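Local coordinates for protein maleylacetate reductase (Agrobacterium tumefaciens, PDB 3HL0) that probably catalyses the NADH-dependent reduction of maleylacetate to 3-oxoadipate during the breakdown of gamma-resorcylate, at residues H70-V73 / E74-K77; T100-G103 / K104-L108; T230-A234 / V235-L239; H241-C244 / H245-G249; A268-E271 / E272-N276. One frame throughout, in Å; residues are numbered along the deposited sequence. Where two conformers were deposited one is given.

Contact 1. Residues H70-V73 / E74-K77; sequences HTPV and EVTK
P72 and T76 meet at the N-terminal first turn of helix 73-85, with P72 in the N-cap position. The carbonyl oxygen P72 O takes a nearly straight bond from T76 N at 3.2 Å, the donor lying in the carbonyl plane, and a second, weak one from V75 N. The next bond of the helix follows at once, K77 N to V73 O. Followed outward, the T76 side chain begins with CB, 3.5 Å from V73 O. Its OG1 stands anti to the carbonyl carbon (chi1 -66°), which turns the hydroxyl back toward the incoming loop. There it works through two waters: it donates to one that in turn donates to T71 O, and it accepts from another, at 2.8 Å, that also donates to P72 O. Water thus ties the threonine to two loop carbonyls ahead of the helix. CG2 of T71 lies 4.0 Å from T76 OG1, and both threonines also pack against A105 of helix 97-110, close to the NAD site. On the exposed side K77 and E74 form a salt bridge, K77 NZ standing above the carboxylate plane. On another flank the ring of P72 rests against V75, CG to CG2 at 3.9 Å.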
loop_
_atom_site.group_PDB
_atom_site.type_symbol
_atom_site.label_atom_id
_atom_site.label_comp_id
_atom_site.label_asym_id
_atom_site.label_seq_id
_atom_site.Cartn_x
_atom_site.Cartn_y
_atom_site.Cartn_z
ATOM N N HIS A 70 4.744 -8.815 1.501
ATOM C CA HIS A 70 5.878 -9.475 2.163
ATOM C C HIS A 70 5.727 -10.990 2.254
ATOM O O HIS A 70 6.474 -11.628 3.000
ATOM C CB HIS A 70 6.140 -8.882 3.564
ATOM C CG HIS A 70 6.135 -7.384 3.599
ATOM N ND1 HIS A 70 6.978 -6.620 2.821
ATOM C CD2 HIS A 70 5.410 -6.509 4.343
ATOM C CE1 HIS A 70 6.759 -5.338 3.064
ATOM N NE2 HIS A 70 5.814 -5.245 3.984
ATOM N N THR A 71 4.780 -11.549 1.496
ATOM C CA THR A 71 4.647 -13.006 1.295
ATOM C C THR A 71 4.716 -13.757 2.653
ATOM O O THR A 71 5.588 -14.594 2.878
ATOM C CB THR A 71 5.694 -13.534 0.255
ATOM O OG1 THR A 71 5.827 -12.581 -0.824
ATOM C CG2 THR A 71 5.276 -14.869 -0.346
ATOM N N PRO A 72 3.764 -13.473 3.552
ATOM C CA PRO A 72 3.812 -14.159 4.861
ATOM C C PRO A 72 3.465 -15.658 4.732
ATOM O O PRO A 72 2.587 -16.038 3.966
ATOM C CB PRO A 72 2.786 -13.387 5.707
ATOM C CG PRO A 72 1.936 -12.607 4.735
ATOM C CD PRO A 72 2.581 -12.612 3.385
ATOM N N VAL A 73 4.185 -16.496 5.468
ATOM C CA VAL A 73 4.043 -17.949 5.347
ATOM C C VAL A 73 2.619 -18.478 5.604
ATOM O O VAL A 73 2.199 -19.462 4.987
ATOM C CB VAL A 73 5.138 -18.668 6.214
ATOM C CG1 VAL A 73 4.943 -20.166 6.244
ATOM C CG2 VAL A 73 6.524 -18.334 5.683
ATOM N N GLU A 74 1.857 -17.834 6.490
ATOM C CA GLU A 74 0.502 -18.320 6.769
ATOM C C GLU A 74 -0.449 -18.138 5.594
ATOM O O GLU A 74 -1.269 -19.009 5.336
ATOM C CB GLU A 74 -0.076 -17.793 8.083
ATOM C CG GLU A 74 0.678 -18.311 9.310
ATOM C CD GLU A 74 0.701 -19.853 9.432
ATOM O OE1 GLU A 74 -0.356 -20.495 9.251
ATOM O OE2 GLU A 74 1.778 -20.426 9.731
ATOM N N VAL A 75 -0.278 -17.043 4.840
ATOM C CA VAL A 75 -1.028 -16.862 3.612
ATOM C C VAL A 75 -0.597 -17.895 2.560
ATOM O O VAL A 75 -1.436 -18.500 1.875
ATOM C CB VAL A 75 -0.865 -15.419 3.060
ATOM C CG1 VAL A 75 -1.505 -15.287 1.661
ATOM C CG2 VAL A 75 -1.481 -14.422 4.025
ATOM N N THR A 76 0.706 -18.114 2.431
ATOM C CA THR A 76 1.178 -19.135 1.495
ATOM C C THR A 76 0.595 -20.516 1.837
ATOM O O THR A 76 0.158 -21.248 0.950
ATOM C CB THR A 76 2.693 -19.202 1.493
ATOM O OG1 THR A 76 3.180 -17.962 0.969
ATOM C CG2 THR A 76 3.199 -20.383 0.623
ATOM N N LYS A 77 0.580 -20.873 3.113
ATOM C CA LYS A 77 -0.026 -22.176 3.510
ATOM C C LYS A 77 -1.466 -22.318 3.047
ATOM O O LYS A 77 -1.848 -23.356 2.488
ATOM C CB LYS A 77 0.080 -22.377 5.015
ATOM C CG LYS A 77 1.513 -22.639 5.417
ATOM C CD LYS A 77 1.638 -22.902 6.900
ATOM C CE LYS A 77 3.093 -23.150 7.284
ATOM N NZ LYS A 77 3.704 -21.872 7.688
HETATM O O HOH W 1 5.530 -17.460 2.261
HETATM O O HOH W 2 2.207 -15.334 1.248
#

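Contact 2. Residues T100-G103 / K104-L108; sequences TGLG and KAIAL
From T100 to A107 the backbone is regular alpha-helix, the N-H groups of K104, A105, I106 and A107 reaching back to the carbonyl oxygens of T100, G101, L102 and G103, with K104 N 2.9 Å from T100 O. This is the helix of a beta-alpha-beta unit, between strands 90-95 and 113-118, in the Rossmann-like nucleotide-binding half of the protein; G97 and S98, at its N-terminal end, bind NAD. Two side-chain pairs run along it on different faces. K104 starts with CG anti to the carbonyl carbon (chi1 -75°), which lays its first methylenes over the preceding turn: CG comes within 3.4 Å of T100 O. The chain then stays extended, and CE passes T100 CG2 at 4.1 Å. Beyond that point the ammonium group is held by three backbone carbonyls, those of S124, T127 and I129, while the side chain touches the bound NAD. Three carbonyl oxygens would be expected to stabilise the positive charge of this buried side chain, and they hold its end in place beside the cofactor. The second pair is purely apolar. L102 and I106 both pack on A79 of helix 73-85, and L102 also reaches T76 there. I106 folds its CG1 over the carbonyl of L102, 3.3 Å from L102 O. Between these two faces A105 puts its methyl carbon CB 3.6 Å from G101 O. Where the leucine and isoleucine converge, the terminal methyl CD1 of I106 sits against the branch point CG of L102, 4.0 Å away.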
loop_
_atom_site.group_PDB
_atom_site.type_symbol
_atom_site.label_atom_id
_atom_site.label_comp_id
_atom_site.label_asym_id
_atom_site.label_seq_id
_atom_site.Cartn_x
_atom_site.Cartn_y
_atom_site.Cartn_z
ATOM N N THR A 100 3.734 -12.117 -7.661
ATOM C CA THR A 100 4.783 -13.012 -8.145
ATOM C C THR A 100 5.399 -13.773 -6.998
ATOM O O THR A 100 5.633 -15.005 -7.126
ATOM C CB THR A 100 5.866 -12.220 -8.903
ATOM O OG1 THR A 100 5.199 -11.495 -9.932
ATOM C CG2 THR A 100 6.905 -13.197 -9.517
ATOM N N GLY A 101 5.628 -13.089 -5.862
ATOM C CA GLY A 101 6.221 -13.755 -4.686
ATOM C C GLY A 101 5.321 -14.882 -4.140
ATOM O O GLY A 101 5.799 -15.959 -3.811
ATOM N N LEU A 102 4.008 -14.664 -4.119
ATOM C CA LEU A 102 3.085 -15.732 -3.692
ATOM C C LEU A 102 3.187 -16.951 -4.623
ATOM O O LEU A 102 3.268 -18.095 -4.159
ATOM C CB LEU A 102 1.633 -15.198 -3.572
ATOM C CG LEU A 102 0.644 -16.325 -3.200
ATOM C CD1 LEU A 102 0.974 -16.965 -1.824
ATOM C CD2 LEU A 102 -0.822 -15.800 -3.242
ATOM N N GLY A 103 3.214 -16.713 -5.935
ATOM C CA GLY A 103 3.342 -17.832 -6.884
ATOM C C GLY A 103 4.647 -18.582 -6.697
ATOM O O GLY A 103 4.693 -19.823 -6.810
ATOM N N LYS A 104 5.713 -17.826 -6.403
ATOM C CA LYS A 104 7.009 -18.444 -6.161
ATOM C C LYS A 104 6.972 -19.289 -4.890
ATOM O O LYS A 104 7.546 -20.392 -4.856
ATOM C CB LYS A 104 8.103 -17.382 -6.052
ATOM C CG LYS A 104 8.545 -16.753 -7.374
ATOM C CD LYS A 104 9.444 -15.541 -7.112
ATOM C CE LYS A 104 10.297 -15.255 -8.360
ATOM N NZ LYS A 104 11.278 -14.136 -8.076
ATOM N N ALA A 105 6.327 -18.781 -3.843
ATOM C CA ALA A 105 6.254 -19.513 -2.576
ATOM C C ALA A 105 5.418 -20.781 -2.711
ATOM O O ALA A 105 5.703 -21.774 -2.030
ATOM C CB ALA A 105 5.701 -18.619 -1.455
ATOM N N ILE A 106 4.378 -20.737 -3.546
ATOM C CA ILE A 106 3.566 -21.934 -3.837
ATOM C C ILE A 106 4.424 -22.920 -4.643
ATOM O O ILE A 106 4.459 -24.092 -4.329
ATOM C CB ILE A 106 2.266 -21.566 -4.618
ATOM C CG1 ILE A 106 1.331 -20.751 -3.733
ATOM C CG2 ILE A 106 1.567 -22.827 -5.169
ATOM C CD1 ILE A 106 0.209 -20.039 -4.529
ATOM N N ALA A 107 5.149 -22.439 -5.653
ATOM C CA ALA A 107 6.048 -23.304 -6.427
ATOM C C ALA A 107 7.097 -23.985 -5.536
ATOM O O ALA A 107 7.389 -25.188 -5.729
ATOM C CB ALA A 107 6.734 -22.499 -7.546
ATOM N N LEU A 108 7.645 -23.257 -4.572
ATOM C CA LEU A 108 8.636 -23.859 -3.648
ATOM C C LEU A 108 8.090 -25.102 -2.940
ATOM O O LEU A 108 8.822 -26.061 -2.687
ATOM C CB LEU A 108 9.127 -22.832 -2.611
ATOM C CG LEU A 108 10.122 -23.264 -1.536
ATOM C CD1 LEU A 108 11.468 -23.613 -2.177
ATOM C CD2 LEU A 108 10.306 -22.118 -0.575
#

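Contact 3. Residues T230-A234 / V235-L239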
loop_
_atom_site.group_PDB
_atom_site.type_symbol
_atom_site.label_atom_id
_atom_site.label_comp_id
_atom_site.label_asym_id
_atom_site.label_seq_id
_atom_site.Cartn_x
_atom_site.Cartn_y
_atom_site.Cartn_z
ATOM N N THR A 230 15.955 -9.064 -15.442
ATOM C CA THR A 230 16.791 -10.159 -15.939
ATOM C C THR A 230 18.172 -10.029 -15.311
ATOM O O THR A 230 18.741 -11.024 -14.856
ATOM C CB THR A 230 16.852 -10.171 -17.453
ATOM O OG1 THR A 230 15.516 -10.377 -17.965
ATOM C CG2 THR A 230 17.762 -11.305 -17.957
ATOM N N VAL A 231 18.688 -8.812 -15.240
ATOM C CA VAL A 231 20.027 -8.701 -14.648
ATOM C C VAL A 231 20.021 -8.838 -13.129
ATOM O O VAL A 231 20.984 -9.383 -12.575
ATOM C CB VAL A 231 20.793 -7.453 -15.137
ATOM C CG1 VAL A 231 20.861 -7.469 -16.673
ATOM C CG2 VAL A 231 20.125 -6.133 -14.637
ATOM N N LEU A 232 18.924 -8.449 -12.473
ATOM C CA LEU A 232 18.734 -8.794 -11.031
ATOM C C LEU A 232 18.821 -10.309 -10.844
ATOM O O LEU A 232 19.373 -10.810 -9.823
ATOM C CB LEU A 232 17.369 -8.302 -10.531
ATOM C CG LEU A 232 17.019 -8.726 -9.099
ATOM C CD1 LEU A 232 18.037 -8.222 -8.048
ATOM C CD2 LEU A 232 15.608 -8.196 -8.746
ATOM N N GLY A 233 18.259 -11.043 -11.810
ATOM C CA GLY A 233 18.280 -12.499 -11.766
ATOM C C GLY A 233 19.651 -13.097 -11.967
ATOM O O GLY A 233 19.915 -14.147 -11.380
ATOM N N ALA A 234 20.529 -12.403 -12.705
ATOM C CA ALA A 234 21.765 -12.983 -13.301
ATOM C C ALA A 234 23.018 -12.705 -12.477
ATOM O O ALA A 234 23.897 -13.571 -12.357
ATOM C CB ALA A 234 21.995 -12.431 -14.672
ATOM N N VAL A 235 23.153 -11.473 -11.977
ATOM C CA VAL A 235 24.406 -11.078 -11.337
ATOM C C VAL A 235 24.158 -10.574 -9.907
ATOM O O VAL A 235 22.999 -10.369 -9.498
ATOM C CB VAL A 235 25.216 -10.056 -12.201
ATOM C CG1 VAL A 235 25.469 -10.668 -13.604
ATOM C CG2 VAL A 235 24.452 -8.698 -12.371
ATOM N N GLY A 236 25.221 -10.406 -9.140
ATOM C CA GLY A 236 25.067 -10.079 -7.740
ATOM C C GLY A 236 24.817 -8.580 -7.549
ATOM O O GLY A 236 25.507 -7.739 -8.121
HETATM N N MSE A 237 23.849 -8.263 -6.694
HETATM C CA MSE A 237 23.641 -6.885 -6.296
HETATM C C MSE A 237 24.605 -6.534 -5.135
HETATM O O MSE A 237 25.483 -7.347 -4.751
HETATM C CB MSE A 237 22.171 -6.717 -5.884
HETATM C CG MSE A 237 21.161 -7.079 -6.988
HETATM SE SE MSE A 237 21.170 -5.910 -8.532
HETATM C CE MSE A 237 22.365 -6.935 -9.710
ATOM N N SER A 238 24.500 -5.326 -4.592
ATOM C CA SER A 238 25.493 -4.862 -3.637
ATOM C C SER A 238 24.817 -3.870 -2.692
ATOM O O SER A 238 23.659 -4.093 -2.321
ATOM C CB SER A 238 26.732 -4.299 -4.383
ATOM O OG SER A 238 27.724 -3.958 -3.411
ATOM N N LEU A 239 25.501 -2.780 -2.372
ATOM C CA LEU A 239 25.052 -1.850 -1.343
ATOM C C LEU A 239 23.583 -1.415 -1.504
ATOM O O LEU A 239 22.816 -1.385 -0.534
ATOM C CB LEU A 239 25.956 -0.616 -1.361
ATOM C CG LEU A 239 25.460 0.586 -0.555
ATOM C CD1 LEU A 239 25.408 0.239 0.928
ATOM C CD2 LEU A 239 26.362 1.801 -0.837
HETATM O O HOH W 3 20.909 -10.877 -7.850
#
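The C-terminal end of helix 215-234 and the loop that leads into helix 239-251 meet through L232 and M237, a selenomethionine here, and through V231 and V235. The last turn is closed at V231 O, which accepts two backbone bonds, from A234 N and, nearly straight, from V235 N at 3.1 Å. V235 is the first residue to leave helical geometry. Its CG2 lies between its own backbone N and carbonyl carbon, the crowded position, and comes 3.5 Å from V231 O. A water lies between L232 O and V235 O; it donates to V235 O at 2.7 Å, while its approach to L232 O is so short that that half of the bridge is doubtful. Further on, M237 folds back toward the helix. Its CG is anti to the carbonyl carbon, a bend at chi2 (-67°) curls the selenium round beside the leucine, and another follows at chi3; the two side chains cross at about a right angle. L232, a residue of the NAD pocket, also touches the cofactor and H176, which places M237 in the layer behind it. From outside, D185 accepts from G236 N and E179 from S238 N. The methyl CD1 of L232 is 3.9 Å from the selenium of M237 and a tight 3.5 Å from its CG.

Contact 4. Residues H241-C244 / H245-G249; sequences HKLC and HTLGG
L243 sets its CG opposite the backbone N (chi1 -174°), whereas L247, one turn later, is rotated to a chi1 of -99°, away from a staggered value; together these torsions lay the two leucines side by side, pointing the same way. Their CD1 methyls meet at 3.8 Å, and L247 CD1 is equally close to L243 O. Beneath them runs the regular hydrogen bonding of the alpha-helix, in which L247 N points almost straight at L243 O over 2.9 Å and G248 N bonds to C244 O. The polar face is arranged differently. K242 O accepts from T246 N and also from a water, 2.9 Å away, which lies in addition 3.3 Å from H245 ND1. Since H245 was modelled in two conformers, this water link to its ring applies to one of them. H245 CB packs on the previous turn, 3.5 Å from H241 O. At the head of the segment H241 is anchored beyond the helix, with ND1 bonded to E179 and NE2 to H176, and its ring meets that of H259 edge to face. Helix 239-251 is thus embedded among its neighbours in the C-terminal domain: L243, C244 and L247 lean on L262 of helix 255-271, L243 and L247 also reach A323 and M319 of helix 316-323, and H241 faces helix 163-180, which carries H176 and E179.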
loop_
_atom_site.group_PDB
_atom_site.type_symbol
_atom_site.label_atom_id
_atom_site.label_comp_id
_atom_site.label_asym_id
_atom_site.label_seq_id
_atom_site.Cartn_x
_atom_site.Cartn_y
_atom_site.Cartn_z
ATOM N N HIS A 241 20.846 -2.723 -2.958
ATOM C CA HIS A 241 19.768 -3.685 -2.620
ATOM C C HIS A 241 19.905 -4.157 -1.159
ATOM O O HIS A 241 18.891 -4.378 -0.512
ATOM C CB HIS A 241 19.741 -4.848 -3.636
ATOM C CG HIS A 241 19.311 -4.428 -5.016
ATOM N ND1 HIS A 241 20.128 -3.696 -5.853
ATOM C CD2 HIS A 241 18.158 -4.638 -5.695
ATOM C CE1 HIS A 241 19.485 -3.464 -6.993
ATOM N NE2 HIS A 241 18.281 -4.012 -6.918
ATOM N N LYS A 242 21.128 -4.317 -0.661
ATOM C CA LYS A 242 21.318 -4.720 0.758
ATOM C C LYS A 242 20.753 -3.683 1.715
ATOM O O LYS A 242 20.007 -4.028 2.641
ATOM C CB LYS A 242 22.784 -4.977 1.035
ATOM C CG LYS A 242 23.311 -6.216 0.276
ATOM C CD LYS A 242 22.936 -7.514 0.984
ATOM C CE LYS A 242 23.828 -8.667 0.551
ATOM N NZ LYS A 242 23.456 -9.168 -0.815
ATOM N N LEU A 243 21.047 -2.416 1.450
ATOM C CA LEU A 243 20.571 -1.335 2.319
ATOM C C LEU A 243 19.056 -1.223 2.257
ATOM O O LEU A 243 18.423 -0.997 3.294
ATOM C CB LEU A 243 21.271 -0.020 1.993
ATOM C CG LEU A 243 20.987 1.178 2.900
ATOM C CD1 LEU A 243 21.465 0.778 4.331
ATOM C CD2 LEU A 243 21.743 2.388 2.379
ATOM N N CYS A 244 18.447 -1.373 1.075
ATOM C CA CYS A 244 16.997 -1.287 0.993
ATOM C C CYS A 244 16.367 -2.433 1.790
ATOM O O CYS A 244 15.365 -2.249 2.478
ATOM C CB CYS A 244 16.501 -1.382 -0.450
ATOM S SG CYS A 244 16.834 0.088 -1.434
ATOM N N HIS A 245 16.966 -3.616 1.707
ATOM C CA HIS A 245 16.445 -4.746 2.459
ATOM C C HIS A 245 16.570 -4.506 3.967
ATOM O O HIS A 245 15.633 -4.807 4.714
ATOM C CB HIS A 245 17.141 -6.051 2.043
ATOM C CG HIS A 245 16.608 -7.272 2.734
ATOM N ND1 HIS A 245 17.156 -7.771 3.895
ATOM C CD2 HIS A 245 15.587 -8.101 2.412
ATOM C CE1 HIS A 245 16.483 -8.846 4.274
ATOM N NE2 HIS A 245 15.525 -9.067 3.391
ATOM N N THR A 246 17.690 -3.948 4.409
ATOM C CA THR A 246 17.894 -3.648 5.848
ATOM C C THR A 246 16.877 -2.636 6.337
ATOM O O THR A 246 16.200 -2.850 7.348
ATOM C CB THR A 246 19.294 -3.079 6.102
ATOM O OG1 THR A 246 20.229 -4.097 5.783
ATOM C CG2 THR A 246 19.447 -2.625 7.537
ATOM N N LEU A 247 16.764 -1.509 5.649
ATOM C CA LEU A 247 15.806 -0.485 6.088
ATOM C C LEU A 247 14.381 -0.953 5.955
ATOM O O LEU A 247 13.530 -0.702 6.832
ATOM C CB LEU A 247 15.976 0.772 5.221
ATOM C CG LEU A 247 16.786 1.935 5.755
ATOM C CD1 LEU A 247 18.204 1.533 6.153
ATOM C CD2 LEU A 247 16.796 3.039 4.700
ATOM N N GLY A 248 14.096 -1.601 4.831
ATOM C CA GLY A 248 12.763 -2.103 4.540
ATOM C C GLY A 248 12.301 -3.061 5.599
ATOM O O GLY A 248 11.189 -2.925 6.135
ATOM N N GLY A 249 13.156 -4.010 5.939
ATOM C CA GLY A 249 12.872 -5.012 6.935
ATOM C C GLY A 249 12.777 -4.545 8.374
ATOM O O GLY A 249 11.913 -5.027 9.113
HETATM O O HOH W 4 20.255 -6.752 3.561
#

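Contact 5. Residues A268-E271 / E272-N276; sequences AYVE and EAAPN
The peptide carbonyl of V270 is the flat group that gathers the following backbone: A273 N approaches from above its plane, 46° out of it, while A274 N lies within that plane. Both are hydrogen bonds, at 2.8 Å for A273 N to V270 O and 2.9 Å for A274 N to V270 O, so one oxygen serves donors three and four residues ahead. V270 and A274 also meet through side chains, V270 CG1 touching A274 CB at 3.9 Å. E272 turns its chain back along the helix, with CG anti to the carbonyl carbon (chi1 -57°), and CG comes to rest 3.6 Å from A268 O and 3.7 Å from Y269 O. P275 has no N-H to offer, and its ring carbon CD instead sits 3.7 Å from E271 O. The two flat side chains of the helix are engaged elsewhere. The carboxylate of E271 accepts from the backbone N of A289 and of G290 at the start of helix 289-300, and the ring of Y269 makes a cation-pi contact with R332 while its hydroxyl bonds to P333 and E335. A shared carbonyl with mixed three- and four-residue bonds is characteristic of a helix C-terminus, here that of helix 255-271 in the C-terminal domain, away from the cofactor.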
loop_
_atom_site.group_PDB
_atom_site.type_symbol
_atom_site.label_atom_id
_atom_site.label_comp_id
_atom_site.label_asym_id
_atom_site.label_seq_id
_atom_site.Cartn_x
_atom_site.Cartn_y
_atom_site.Cartn_z
ATOM N N ALA A 268 25.794 7.186 -5.868
ATOM C CA ALA A 268 26.874 8.144 -5.586
ATOM C C ALA A 268 27.980 7.568 -4.710
ATOM O O ALA A 268 29.178 7.909 -4.930
ATOM C CB ALA A 268 26.318 9.444 -4.944
ATOM N N TYR A 269 27.634 6.742 -3.729
ATOM C CA TYR A 269 28.638 6.122 -2.840
ATOM C C TYR A 269 29.576 5.262 -3.699
ATOM O O TYR A 269 30.803 5.405 -3.601
ATOM C CB TYR A 269 27.956 5.232 -1.826
ATOM C CG TYR A 269 28.832 4.576 -0.784
ATOM C CD1 TYR A 269 28.938 5.146 0.501
ATOM C CD2 TYR A 269 29.453 3.345 -1.025
ATOM C CE1 TYR A 269 29.688 4.507 1.526
ATOM C CE2 TYR A 269 30.226 2.698 -0.016
ATOM C CZ TYR A 269 30.331 3.303 1.257
ATOM O OH TYR A 269 31.081 2.723 2.264
ATOM N N VAL A 270 29.007 4.419 -4.578
ATOM C CA VAL A 270 29.838 3.502 -5.384
ATOM C C VAL A 270 30.585 4.239 -6.489
ATOM O O VAL A 270 31.701 3.848 -6.840
ATOM C CB VAL A 270 28.989 2.324 -5.951
ATOM C CG1 VAL A 270 29.848 1.357 -6.811
ATOM C CG2 VAL A 270 28.368 1.607 -4.734
ATOM N N GLU A 271 29.993 5.302 -7.012
ATOM C CA GLU A 271 30.573 6.036 -8.147
ATOM C C GLU A 271 31.954 6.589 -7.809
ATOM O O GLU A 271 32.794 6.675 -8.726
ATOM C CB GLU A 271 29.616 7.143 -8.576
ATOM C CG GLU A 271 29.942 7.840 -9.846
ATOM C CD GLU A 271 28.895 8.909 -10.209
ATOM O OE1 GLU A 271 27.978 9.242 -9.364
ATOM O OE2 GLU A 271 28.980 9.416 -11.356
ATOM N N GLU A 272 32.211 6.887 -6.531
ATOM C CA GLU A 272 33.566 7.322 -6.121
ATOM C C GLU A 272 34.593 6.234 -6.480
ATOM O O GLU A 272 35.752 6.531 -6.814
ATOM C CB GLU A 272 33.617 7.601 -4.619
ATOM C CG GLU A 272 32.631 8.626 -4.087
ATOM C CD GLU A 272 33.115 9.281 -2.772
ATOM O OE1 GLU A 272 34.261 9.007 -2.350
ATOM O OE2 GLU A 272 32.340 10.074 -2.169
ATOM N N ALA A 273 34.183 4.968 -6.451
ATOM C CA ALA A 273 35.070 3.820 -6.726
ATOM C C ALA A 273 34.908 3.135 -8.077
ATOM O O ALA A 273 35.808 2.399 -8.509
ATOM C CB ALA A 273 34.920 2.777 -5.609
ATOM N N ALA A 274 33.790 3.344 -8.757
ATOM C CA ALA A 274 33.484 2.654 -9.991
ATOM C C ALA A 274 33.111 3.618 -11.061
ATOM O O ALA A 274 32.114 3.451 -11.732
ATOM C CB ALA A 274 32.367 1.573 -9.779
ATOM N N PRO A 275 33.942 4.665 -11.250
ATOM C CA PRO A 275 33.551 5.700 -12.178
ATOM C C PRO A 275 33.398 5.204 -13.640
ATOM O O PRO A 275 32.504 5.679 -14.346
ATOM C CB PRO A 275 34.700 6.721 -12.028
ATOM C CG PRO A 275 35.882 5.890 -11.807
ATOM C CD PRO A 275 35.331 4.846 -10.789
ATOM N N ASN A 276 34.241 4.263 -14.094
ATOM C CA ASN A 276 34.144 3.841 -15.462
ATOM C C ASN A 276 32.965 2.893 -15.663
ATOM O O ASN A 276 32.303 2.945 -16.678
ATOM C CB ASN A 276 35.444 3.147 -15.885
ATOM C CG ASN A 276 36.631 4.105 -15.884
ATOM O OD1 ASN A 276 36.507 5.272 -16.287
ATOM N ND2 ASN A 276 37.764 3.630 -15.414
#

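The five contacts illustrate how local turns of helix are assembled into a two-part enzyme with NAD between them. Contacts 1 and 2 belong to the nucleotide-binding half and pack directly, T76 OG1 lying 3.6 Å from A105 CB; contact 2 reaches the cofactor through K104. Contact 3, in the other half, approaches it through L232, although the centres of contacts 2 and 3 are about 20 Å apart. Within the C-terminal half, contact 3 touches both of the others: L232 CD1 is 4.3 Å from H241 CD2 of contact 4, and L239 CD2 is 3.5 Å from Y269 CD2 of contact 5. Contact 5 is the remote member, its centre about 38 Å from that of contact 1.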